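Local coordinates for protein probable intron-encoded endonuclease 1 (Wickerhamomyces canadensis, PDB 6X1J) that cleaves DNA as a LAGLIDADG homing endonuclease, taking part in the homing of an intron in the mitochondrial 21S rRNA gene, at residues T31-K34 against I35-E38; K66-A69 against Y70-I74; K151-N155 against K156-N160. One frame throughout, in Å; residues are numbered along the deposited sequence. Where two conformers were deposited one is given.

The three contacts, all local, follow one another along the chain. Interaction 1 opens helix 34-45 and interaction 2 opens helix 68-77, which follows strand 60-65 of the first four-stranded antiparallel sheet; their centres are about 19 Å apart. Interaction 3 is the loop between strands 149-151 and 163-165 of the second four-stranded sheet, about 25 Å from interaction 2 and about 35 Å from interaction 1, centre to centre. The two sheets share one strand order, consistent with the two similar halves of a single-chain LAGLIDADG endonuclease, each with its own DNA-facing sheet. Interactions 2 and 3 touch the DNA, interaction 3 its bases as well as its backbone; interaction 1 stays about 14 Å away at its nearest atom.

Interaction 1. Residues T31-K34 against I35-E38; sequences TLSK and IQEE
Q36 folds back over S33, and its side chain can be followed atom by atom along the first turn of helix 34-45. Its CB comes 3.3 Å from S33 OG and also touches L32 CB, the two side chains crossing at about a right angle. With chi1 at -73°, CG stands beside the backbone N and anti to the carbonyl carbon, which sends the chain back toward the helix start; CG then sits 3.1 Å from S33 OG. CD stays against the same hydroxyl. At the tip, OE1 accepts from the backbone N of S33 at 3.0 Å, a nearly straight bond (163° at the hydrogen) whose donor lies slightly off the carbonyl plane. L32 CD2 borders this oxygen at 4.0 Å. The other end of the amide, NE2, is held outside the segments by E80 and the carbonyl of V77, so both heteroatoms of this buried group are engaged and its rotation is fixed.

The reciprocal bond runs from the backbone N of Q36 to S33 OG, 3.0 Å long, and the pair makes a capping box with S33 as N-cap. In this way two backbone N-H groups at the helix entrance find side-chain acceptors, while S33 O receives the N of E37 and K34 O that of E38.

One turn apart on the outer side of the helix, K34 and E38 form a salt bridge: K34 NZ reaches E38 OE2 at 2.9 Å, on the syn lone pair. K34 runs extended until chi4 (-77°) bends its end toward the carboxylate, and its CG already lies 3.2 Å from E38 OE2. The second oxygen, OE1, is hydrogen-bonded to T137 OG1, just before helix 138-148.

Interaction 2. Residues K66-A69 against Y70-I74; sequences KNKA and YIEHI. With nucleotides of chain B.
K68 and E72 meet one turn apart, their side chains running at a slant to each other. K68 is extended as far as CE, and chi4 at -87° then swings NZ round to E72 OE2, 2.9 Å away on its syn lone pair, as a salt bridge. E72 turns back toward the helix start, its CG passing 3.4 Å from K68 O. Were E72 an alanine, the K68 ammonium would probably lose this partner and its end be free to turn.

N67, at the N-cap position, and Y70 cross at about a right angle, N67 CB lying 4.0 Å from Y70 CB. The next turn supplies I74, whose CG1 lies 4.0 Å above one face of the Y70 ring, offset toward its rim. I71 lays CG2 against K68 O at 3.3 Å, while the end of its chain leads away from residues 66-69. Ahead of the helix, K66 grips two successive phosphates: its backbone N donates to OP2 of DA14 of chain B at 2.8 Å, and its NZ to OP2 of DA13 of chain B at 2.6 Å.

Helix 68-77 rests its I71 and I74 on F63 and W65 of strand 60-65, and I71 also on W102 and A104 of strand 98-105. Toward helix 138-148, H73 NE2 bonds Y143 OH and Y70 OH bonds D147, a potassium ligand.

Interaction 3. Residues K151-N155 against K156-N160; sequences KWDYN and KKTKN. With nucleotides of chain C; nucleotides of chain B.
The side chains of D153 and T158 meet from opposite directions across the loop: T158 OG1 donates to D153 OD2 over a very short 2.5 Å. On the DNA side, the CG of D153 lies 3.8 Å from the methyl C7 of DT6 of chain B. Its flanking aromatics grip both strands. W152 NE1 donates to OP2 of DT6 of chain B at 2.9 Å, the phosphate lying at the edge of the indole in its plane. Y154 OH donates to OP2 of DC18 of chain C at 2.7 Å, also at the ring edge, while C2' of the same nucleotide sits 3.6 Å above the centre of one face. K151 CB covers the opposite face, so the phenol is sandwiched between protein and sugar.

Behind these groups lies a second shell. N160 ND2 meets CD1 at the W152 edge in the ring plane, the amide turned 69° from the indole, and N160 OD1 is hydrogen-bonded to S162 OG. A water links D153 N to N160 O. D153 OD1 takes the backbone N of N155 at 3.1 Å, approached from above the carboxylate plane (51° out of it), so both oxygens of this buried acid are engaged. A chi1 of -168° carries T158 OG1 away from its backbone N and over to D153; the same atom also accepts from N160 N at 3.0 Å. N155 OD1 receives K157 N at 2.7 Å, and N155 O receives T158 N.

These bonds make an Asx turn at D153, a type I beta turn over N155-T158 and an ST turn at T158, which together shape the connection between antiparallel strands 149-151 and 163-165, part of the DNA-contacting sheet characteristic of LAGLIDADG endonucleases.

Interaction 1. Residues T31-K34 against I35-E38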
# COMPACT_ATOMS: atom_id res chain seq x y z
N THR A 31 9.94 8.09 -14.93
CA THR A 31 9.85 6.80 -14.16
C THR A 31 9.78 7.03 -12.63
O THR A 31 10.34 8.02 -12.13
CB THR A 31 10.99 5.85 -14.58
OG1 THR A 31 12.22 6.47 -14.22
CG2 THR A 31 11.02 5.57 -16.07
N LEU A 32 9.13 6.13 -11.88
CA LEU A 32 9.15 6.20 -10.39
C LEU A 32 10.60 5.99 -9.95
O LEU A 32 11.32 5.28 -10.63
CB LEU A 32 8.22 5.15 -9.76
CG LEU A 32 6.74 5.33 -10.11
CD1 LEU A 32 5.89 4.26 -9.47
CD2 LEU A 32 6.25 6.74 -9.76
N SER A 33 11.01 6.68 -8.89
CA SER A 33 12.26 6.41 -8.16
C SER A 33 12.20 4.97 -7.63
O SER A 33 11.07 4.42 -7.52
CB SER A 33 12.45 7.43 -7.04
OG SER A 33 11.47 7.26 -6.02
N LYS A 34 13.37 4.41 -7.30
CA LYS A 34 13.52 3.15 -6.55
C LYS A 34 12.61 3.22 -5.31
O LYS A 34 11.82 2.25 -5.12
CB LYS A 34 14.99 2.92 -6.18
CG LYS A 34 15.33 1.52 -5.67
CD LYS A 34 16.81 1.29 -5.38
CE LYS A 34 17.19 -0.15 -5.10
NZ LYS A 34 16.83 -0.61 -3.74
N ILE A 35 12.69 4.31 -4.52
CA ILE A 35 11.91 4.44 -3.26
C ILE A 35 10.42 4.37 -3.57
O ILE A 35 9.68 3.62 -2.88
CB ILE A 35 12.27 5.71 -2.49
CG1 ILE A 35 13.67 5.59 -1.88
CG2 ILE A 35 11.19 5.99 -1.44
CD1 ILE A 35 14.13 6.82 -1.13
N GLN A 36 9.99 5.13 -4.55
CA GLN A 36 8.55 5.21 -4.89
C GLN A 36 8.07 3.84 -5.36
O GLN A 36 6.94 3.45 -5.03
CB GLN A 36 8.33 6.27 -5.95
CG GLN A 36 8.49 7.67 -5.39
CD GLN A 36 8.66 8.75 -6.42
OE1 GLN A 36 9.09 8.53 -7.56
NE2 GLN A 36 8.27 9.95 -6.02
N GLU A 37 8.92 3.15 -6.13
CA GLU A 37 8.50 1.90 -6.79
C GLU A 37 8.25 0.90 -5.67
O GLU A 37 7.19 0.28 -5.70
CB GLU A 37 9.55 1.44 -7.80
CG GLU A 37 9.14 0.19 -8.55
CD GLU A 37 10.30 -0.56 -9.21
OE1 GLU A 37 11.17 0.12 -9.79
OE2 GLU A 37 10.35 -1.82 -9.13
N GLU A 38 9.22 0.78 -4.76
CA GLU A 38 9.23 -0.24 -3.66
C GLU A 38 8.14 0.11 -2.67
O GLU A 38 7.42 -0.80 -2.25
CB GLU A 38 10.61 -0.39 -3.00
CG GLU A 38 11.66 -0.90 -3.98
CD GLU A 38 13.08 -0.97 -3.43
OE1 GLU A 38 13.27 -0.93 -2.19
OE2 GLU A 38 14.00 -1.07 -4.26

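Interaction 2. Residues K66-A69 against Y70-I74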
# COMPACT_ATOMS: atom_id res chain seq x y z
N LYS A 66 -8.00 6.20 7.14
CA LYS A 66 -8.46 6.78 8.43
C LYS A 66 -7.36 7.65 9.01
O LYS A 66 -7.69 8.72 9.45
CB LYS A 66 -8.78 5.66 9.43
CG LYS A 66 -9.36 6.12 10.76
CD LYS A 66 -9.60 4.98 11.75
CE LYS A 66 -10.33 5.46 12.99
NZ LYS A 66 -11.78 5.63 12.70
N ASN A 67 -6.11 7.17 9.04
CA ASN A 67 -5.01 7.86 9.76
C ASN A 67 -4.49 9.07 8.95
O ASN A 67 -4.01 8.92 7.83
CB ASN A 67 -3.95 6.83 10.10
CG ASN A 67 -2.90 7.37 11.05
OD1 ASN A 67 -2.66 6.79 12.10
ND2 ASN A 67 -2.24 8.45 10.68
N LYS A 68 -4.51 10.25 9.54
CA LYS A 68 -4.16 11.52 8.87
C LYS A 68 -2.66 11.59 8.68
O LYS A 68 -2.18 11.98 7.60
CB LYS A 68 -4.64 12.69 9.73
CG LYS A 68 -4.43 14.09 9.14
CD LYS A 68 -5.00 15.20 10.04
CE LYS A 68 -5.04 16.56 9.38
NZ LYS A 68 -3.75 17.24 9.59
N ALA A 69 -1.90 11.28 9.72
CA ALA A 69 -0.44 11.35 9.61
C ALA A 69 0.01 10.40 8.50
O ALA A 69 0.89 10.78 7.76
CB ALA A 69 0.19 11.07 10.93
N TYR A 70 -0.66 9.24 8.33
CA TYR A 70 -0.21 8.20 7.36
C TYR A 70 -0.42 8.68 5.91
O TYR A 70 0.55 8.63 5.12
CB TYR A 70 -0.88 6.84 7.58
CG TYR A 70 -0.32 5.74 6.71
CD1 TYR A 70 1.05 5.48 6.68
CD2 TYR A 70 -1.13 4.96 5.90
CE1 TYR A 70 1.59 4.48 5.88
CE2 TYR A 70 -0.60 3.96 5.10
CZ TYR A 70 0.76 3.72 5.09
OH TYR A 70 1.30 2.73 4.29
N ILE A 71 -1.64 9.10 5.55
CA ILE A 71 -1.92 9.63 4.20
C ILE A 71 -1.01 10.82 3.89
O ILE A 71 -0.55 10.94 2.72
CB ILE A 71 -3.41 9.97 3.98
CG1 ILE A 71 -3.69 10.20 2.50
CG2 ILE A 71 -3.81 11.17 4.80
CD1 ILE A 71 -5.19 10.12 2.12
N GLU A 72 -0.72 11.68 4.86
CA GLU A 72 0.16 12.85 4.59
C GLU A 72 1.60 12.38 4.29
O GLU A 72 2.27 12.95 3.36
CB GLU A 72 0.16 13.83 5.76
CG GLU A 72 -1.10 14.67 5.86
CD GLU A 72 -1.17 15.53 7.12
OE1 GLU A 72 -0.16 15.58 7.89
OE2 GLU A 72 -2.23 16.10 7.35
N HIS A 73 2.03 11.31 4.95
CA HIS A 73 3.32 10.64 4.66
C HIS A 73 3.36 10.06 3.22
O HIS A 73 4.40 10.21 2.55
CB HIS A 73 3.57 9.54 5.70
CG HIS A 73 4.77 8.73 5.38
ND1 HIS A 73 6.06 9.21 5.60
CD2 HIS A 73 4.89 7.49 4.86
CE1 HIS A 73 6.93 8.28 5.25
NE2 HIS A 73 6.23 7.22 4.78
N ILE A 74 2.30 9.37 2.79
CA ILE A 74 2.23 8.70 1.45
C ILE A 74 2.28 9.80 0.38
O ILE A 74 3.14 9.75 -0.53
CB ILE A 74 0.96 7.81 1.36
CG1 ILE A 74 1.01 6.63 2.34
CG2 ILE A 74 0.75 7.34 -0.07
CD1 ILE A 74 2.14 5.67 2.10
P DA B 13 -12.98 2.80 11.36
OP1 DA B 13 -12.19 2.37 12.56
OP2 DA B 13 -13.37 4.19 11.16
O5' DA B 13 -12.15 2.41 10.05
C5' DA B 13 -11.27 1.29 10.05
C4' DA B 13 -10.82 0.98 8.64
O4' DA B 13 -11.94 0.78 7.74
C3' DA B 13 -9.96 2.04 7.97
O3' DA B 13 -8.92 1.36 7.24
C2' DA B 13 -10.93 2.75 7.05
C1' DA B 13 -11.81 1.61 6.61
N9 DA B 13 -13.16 1.98 6.16
C8 DA B 13 -13.84 3.16 6.32
N7 DA B 13 -15.03 3.16 5.77
C5 DA B 13 -15.16 1.88 5.26
C6 DA B 13 -16.20 1.24 4.57
N6 DA B 13 -17.38 1.80 4.28
N1 DA B 13 -15.99 -0.04 4.18
C2 DA B 13 -14.82 -0.62 4.46
N3 DA B 13 -13.76 -0.11 5.07
C4 DA B 13 -14.01 1.14 5.49
P DA B 14 -7.70 2.13 6.63
OP1 DA B 14 -6.49 1.26 6.66
OP2 DA B 14 -7.53 3.42 7.41
O5' DA B 14 -8.29 2.43 5.18
C5' DA B 14 -7.90 1.74 3.98
C4' DA B 14 -8.75 0.51 3.76
O4' DA B 14 -10.16 0.83 3.93
C3' DA B 14 -8.62 -0.17 2.40
O3' DA B 14 -8.88 -1.54 2.70
C2' DA B 14 -9.84 0.36 1.67
C1' DA B 14 -10.87 0.43 2.78
N9 DA B 14 -11.98 1.36 2.61
C8 DA B 14 -12.04 2.68 2.98
N7 DA B 14 -13.18 3.26 2.70
C5 DA B 14 -13.92 2.26 2.08
C6 DA B 14 -15.21 2.23 1.54
N6 DA B 14 -16.04 3.27 1.56
N1 DA B 14 -15.64 1.08 0.99
C2 DA B 14 -14.81 0.03 0.97
N3 DA B 14 -13.58 -0.07 1.45
C4 DA B 14 -13.18 1.09 2.00

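Interaction 3. Residues K151-N155 against K156-N160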
# COMPACT_ATOMS: atom_id res chain seq x y z
N LYS A 151 -2.16 -7.91 14.24
CA LYS A 151 -1.74 -8.86 15.30
C LYS A 151 -2.62 -10.12 15.21
O LYS A 151 -3.77 -10.03 14.78
CB LYS A 151 -1.84 -8.17 16.65
CG LYS A 151 -0.87 -7.01 16.84
CD LYS A 151 -0.97 -6.44 18.23
CE LYS A 151 -0.06 -5.26 18.53
NZ LYS A 151 -0.06 -4.98 19.98
N TRP A 152 -2.08 -11.27 15.60
CA TRP A 152 -2.88 -12.49 15.83
C TRP A 152 -3.65 -12.31 17.15
O TRP A 152 -4.85 -12.60 17.16
CB TRP A 152 -1.93 -13.67 15.87
CG TRP A 152 -2.56 -15.02 15.92
CD1 TRP A 152 -2.35 -15.94 16.90
CD2 TRP A 152 -3.39 -15.64 14.94
NE1 TRP A 152 -3.04 -17.09 16.60
CE2 TRP A 152 -3.67 -16.95 15.40
CE3 TRP A 152 -3.92 -15.25 13.70
CZ2 TRP A 152 -4.46 -17.85 14.69
CZ3 TRP A 152 -4.70 -16.14 12.99
CH2 TRP A 152 -4.96 -17.43 13.48
N ASP A 153 -2.99 -11.73 18.16
CA ASP A 153 -3.53 -11.62 19.55
C ASP A 153 -3.56 -10.15 19.97
O ASP A 153 -2.47 -9.52 20.13
CB ASP A 153 -2.71 -12.44 20.55
CG ASP A 153 -3.31 -12.54 21.96
OD1 ASP A 153 -4.40 -11.97 22.18
OD2 ASP A 153 -2.70 -13.19 22.82
N TYR A 154 -4.77 -9.58 20.08
CA TYR A 154 -4.95 -8.15 20.45
C TYR A 154 -4.96 -7.94 21.97
O TYR A 154 -4.98 -6.76 22.35
CB TYR A 154 -6.18 -7.58 19.75
CG TYR A 154 -5.95 -7.31 18.28
CD1 TYR A 154 -6.17 -8.30 17.33
CD2 TYR A 154 -5.45 -6.08 17.83
CE1 TYR A 154 -5.94 -8.09 15.99
CE2 TYR A 154 -5.20 -5.87 16.48
CZ TYR A 154 -5.45 -6.87 15.56
OH TYR A 154 -5.24 -6.71 14.23
N ASN A 155 -4.92 -8.98 22.82
CA ASN A 155 -4.69 -8.77 24.28
C ASN A 155 -3.39 -7.96 24.44
O ASN A 155 -2.28 -8.50 24.22
CB ASN A 155 -4.69 -10.07 25.09
CG ASN A 155 -4.18 -9.91 26.52
OD1 ASN A 155 -3.93 -8.79 26.99
ND2 ASN A 155 -3.98 -11.01 27.22
N LYS A 156 -3.53 -6.81 25.08
CA LYS A 156 -2.45 -5.81 25.31
C LYS A 156 -1.30 -6.42 26.12
O LYS A 156 -0.17 -5.93 25.97
CB LYS A 156 -3.02 -4.58 26.03
CG LYS A 156 -4.33 -4.03 25.46
CD LYS A 156 -4.53 -2.54 25.68
CE LYS A 156 -5.72 -2.01 24.92
NZ LYS A 156 -6.88 -2.90 25.13
N LYS A 157 -1.58 -7.41 26.96
CA LYS A 157 -0.53 -8.01 27.85
C LYS A 157 -0.00 -9.34 27.28
O LYS A 157 0.86 -9.94 27.93
CB LYS A 157 -1.02 -8.18 29.29
CG LYS A 157 -2.25 -7.37 29.66
CD LYS A 157 -2.38 -7.04 31.13
CE LYS A 157 -3.79 -6.67 31.51
NZ LYS A 157 -3.87 -6.22 32.91
N THR A 158 -0.44 -9.77 26.09
CA THR A 158 -0.07 -11.09 25.52
C THR A 158 1.46 -11.20 25.41
O THR A 158 2.19 -10.16 25.36
CB THR A 158 -0.69 -11.35 24.16
OG1 THR A 158 -0.50 -12.74 23.86
CG2 THR A 158 -0.09 -10.45 23.09
N LYS A 159 1.94 -12.43 25.33
CA LYS A 159 3.36 -12.71 25.02
C LYS A 159 3.44 -13.24 23.59
O LYS A 159 4.54 -13.54 23.14
CB LYS A 159 3.90 -13.63 26.12
CG LYS A 159 3.84 -13.04 27.53
CD LYS A 159 5.13 -12.34 27.94
CE LYS A 159 4.98 -11.42 29.15
NZ LYS A 159 6.30 -11.04 29.73
N ASN A 160 2.29 -13.49 22.97
CA ASN A 160 2.22 -14.06 21.60
C ASN A 160 2.32 -12.91 20.60
O ASN A 160 1.30 -12.23 20.41
CB ASN A 160 0.92 -14.81 21.33
CG ASN A 160 0.89 -15.55 20.00
OD1 ASN A 160 1.88 -15.56 19.23
ND2 ASN A 160 -0.25 -16.19 19.75
P DC C 18 -5.55 -3.26 12.96
OP1 DC C 18 -5.17 -1.83 13.14
OP2 DC C 18 -4.52 -4.30 13.23
O5' DC C 18 -6.76 -3.63 13.94
C5' DC C 18 -7.96 -2.92 13.86
C4' DC C 18 -9.02 -3.63 14.66
O4' DC C 18 -9.44 -4.84 13.99
C3' DC C 18 -8.70 -4.03 16.10
O3' DC C 18 -9.48 -3.25 17.00
C2' DC C 18 -8.94 -5.54 16.14
C1' DC C 18 -9.87 -5.77 14.96
N1 DC C 18 -9.83 -7.11 14.35
C2 DC C 18 -11.01 -7.83 14.20
O2 DC C 18 -12.08 -7.34 14.59
N3 DC C 18 -10.96 -9.07 13.66
C4 DC C 18 -9.80 -9.56 13.22
N4 DC C 18 -9.81 -10.77 12.65
C5 DC C 18 -8.58 -8.83 13.33
C6 DC C 18 -8.65 -7.61 13.87
P DT B 6 -3.17 -20.63 18.33
OP1 DT B 6 -2.80 -21.95 17.83
OP2 DT B 6 -2.27 -19.47 18.01
O5' DT B 6 -4.65 -20.34 17.84
C5' DT B 6 -5.66 -21.32 18.09
C4' DT B 6 -7.00 -20.84 17.59
O4' DT B 6 -7.54 -19.95 18.59
C3' DT B 6 -6.96 -20.03 16.28
O3' DT B 6 -8.16 -20.22 15.50
C2' DT B 6 -6.99 -18.59 16.75
C1' DT B 6 -7.92 -18.74 17.95
N1 DT B 6 -7.95 -17.65 18.94
C2 DT B 6 -9.14 -17.42 19.60
O2 DT B 6 -10.16 -18.07 19.40
N3 DT B 6 -9.11 -16.37 20.47
C4 DT B 6 -8.05 -15.57 20.77
O4 DT B 6 -8.19 -14.65 21.57
C5 DT B 6 -6.83 -15.84 20.04
C7 DT B 6 -5.63 -14.99 20.27
C6 DT B 6 -6.85 -16.86 19.17
P DC C 19 -9.25 -3.31 18.60
OP1 DC C 19 -9.93 -2.16 19.17
OP2 DC C 19 -7.81 -3.52 18.86
O5' DC C 19 -10.22 -4.48 19.04
C5' DC C 19 -11.62 -4.17 19.01
C4' DC C 19 -12.48 -5.40 19.19
O4' DC C 19 -12.19 -6.42 18.20
C3' DC C 19 -12.43 -6.10 20.56
O3' DC C 19 -13.74 -6.24 21.13
C2' DC C 19 -11.85 -7.47 20.25
C1' DC C 19 -12.32 -7.69 18.82
N1 DC C 19 -11.53 -8.68 18.06
C2 DC C 19 -12.18 -9.83 17.59
O2 DC C 19 -13.40 -9.96 17.79
N3 DC C 19 -11.47 -10.76 16.91
C4 DC C 19 -10.17 -10.59 16.71
N4 DC C 19 -9.51 -11.54 16.04
C5 DC C 19 -9.48 -9.44 17.19
C6 DC C 19 -10.19 -8.52 17.85
O HOH W 1 -0.28 -11.57 18.22
O HOH W 2 -2.29 -15.97 21.94